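Local coordinates for De Novo Protein OR329 (Artificial gene, PDB 4HXT), which is a computationally designed armadillo-repeat protein with no known natural function, probably made as a scaffold for self-assembling cyclic homo-oligomers, at residues E5-V8 / K9-T12. Residues are numbered along the deposited sequence; the frame is centred on the assembly and turned at random.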
loop_
_atom_site.group_PDB
_atom_site.type_symbol
_atom_site.label_atom_id
_atom_site.label_comp_id
_atom_site.label_asym_id
_atom_site.label_seq_id
_atom_site.Cartn_x
_atom_site.Cartn_y
_atom_site.Cartn_z
ATOM N N GLU A 5 -19.810 25.361 11.585
ATOM C CA GLU A 5 -21.075 24.679 11.792
ATOM C C GLU A 5 -22.226 25.460 11.167
ATOM O O GLU A 5 -23.202 24.871 10.708
ATOM C CB GLU A 5 -21.311 24.458 13.287
ATOM C CG GLU A 5 -20.284 23.513 13.903
ATOM C CD GLU A 5 -20.507 23.273 15.378
ATOM O OE1 GLU A 5 -20.409 24.242 16.160
ATOM O OE2 GLU A 5 -20.778 22.111 15.752
ATOM N N LYS A 6 -22.109 26.784 11.145
ATOM C CA LYS A 6 -23.138 27.623 10.546
ATOM C C LYS A 6 -23.148 27.433 9.029
ATOM O O LYS A 6 -24.211 27.311 8.420
ATOM C CB LYS A 6 -22.903 29.090 10.908
ATOM C CG LYS A 6 -23.221 29.404 12.364
ATOM C CD LYS A 6 -23.033 30.883 12.676
ATOM C CE LYS A 6 -23.517 31.194 14.090
ATOM N NZ LYS A 6 -23.299 32.616 14.487
ATOM N N LEU A 7 -21.968 27.399 8.423
ATOM C CA LEU A 7 -21.857 27.185 6.984
ATOM C C LEU A 7 -22.479 25.848 6.601
ATOM O O LEU A 7 -23.229 25.756 5.632
ATOM C CB LEU A 7 -20.385 27.188 6.572
ATOM C CG LEU A 7 -19.789 28.443 5.930
ATOM C CD1 LEU A 7 -20.417 29.690 6.509
ATOM C CD2 LEU A 7 -18.282 28.444 6.139
ATOM N N VAL A 8 -22.149 24.812 7.367
ATOM C CA VAL A 8 -22.659 23.470 7.119
ATOM C C VAL A 8 -24.179 23.439 7.213
ATOM O O VAL A 8 -24.835 22.625 6.558
ATOM C CB VAL A 8 -22.064 22.456 8.125
ATOM C CG1 VAL A 8 -22.771 21.113 7.996
ATOM C CG2 VAL A 8 -20.562 22.296 7.875
ATOM N N LYS A 9 -24.741 24.324 8.029
ATOM C CA LYS A 9 -26.189 24.377 8.177
ATOM C C LYS A 9 -26.805 25.001 6.925
ATOM O O LYS A 9 -27.865 24.577 6.464
ATOM C CB LYS A 9 -26.581 25.196 9.410
ATOM C CG LYS A 9 -28.041 25.023 9.800
ATOM C CD LYS A 9 -28.455 25.963 10.917
ATOM C CE LYS A 9 -29.838 25.603 11.439
ATOM N NZ LYS A 9 -30.819 25.431 10.331
ATOM N N LEU A 10 -26.126 26.004 6.376
ATOM C CA LEU A 10 -26.599 26.696 5.181
ATOM C C LEU A 10 -26.585 25.792 3.947
ATOM O O LEU A 10 -27.245 26.076 2.945
ATOM C CB LEU A 10 -25.735 27.939 4.929
ATOM C CG LEU A 10 -25.822 29.016 6.017
ATOM C CD1 LEU A 10 -24.796 30.114 5.766
ATOM C CD2 LEU A 10 -27.234 29.590 6.038
ATOM N N LEU A 11 -25.827 24.705 4.016
ATOM C CA LEU A 11 -25.749 23.770 2.906
ATOM C C LEU A 11 -27.115 23.148 2.674
ATOM O O LEU A 11 -27.438 22.705 1.576
ATOM C CB LEU A 11 -24.744 22.659 3.211
ATOM C CG LEU A 11 -23.276 23.074 3.249
ATOM C CD1 LEU A 11 -22.426 21.909 3.751
ATOM C CD2 LEU A 11 -22.836 23.518 1.852
ATOM N N THR A 12 -27.876 23.150 3.728
ATOM C CA THR A 12 -29.256 22.545 3.675
ATOM C C THR A 12 -30.312 23.547 3.315
ATOM O O THR A 12 -31.456 23.173 3.261
ATOM C CB THR A 12 -29.662 21.973 5.064
ATOM O OG1 THR A 12 -29.627 23.007 6.059
ATOM C CG2 THR A 12 -28.724 20.867 5.446
#
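Lys6 and Leu10 make the straightest backbone bond where helical Glu5-Val8 continues into Lys9-Thr12: Leu10 N donates to Lys6 O at 3.1 Å (N-H...O angle 149°). This bond stands between two amides that each divide between two carbonyls: Lys9 N reaches weakly to both Glu5 O and Lys6 O, and Leu11 N bonds, again weakly in both cases, to Leu7 O and, at 3.4 Å, Val8 O. Leu11 carries the side-chain contact one turn on from Val8. With its CG turned anti to the carbonyl carbon (chi1 -69°), it runs back alongside the helix, its CD1 coming 3.7 Å from Val8 CA and 4.3 Å from Val8 CG1. Both residues face inward onto Val48 of helix 45-52, and Leu11 also meets Ala22 and Leu26 of helix 16-30. Leu10, which touches Ala22 too, has its CG 3.4 Å from Lys6 O, while its CD1 makes a looser 4.5 Å approach to Leu7 CD1. The divided bonds of Lys9 N and Leu11 N thus mix i, i+4 and i, i+3 geometry, while apolar packing ties this first helix of the armadillo-like array to its neighbours, Val8 and Leu11 on helix 45-52 and Leu11 also on helix 16-30.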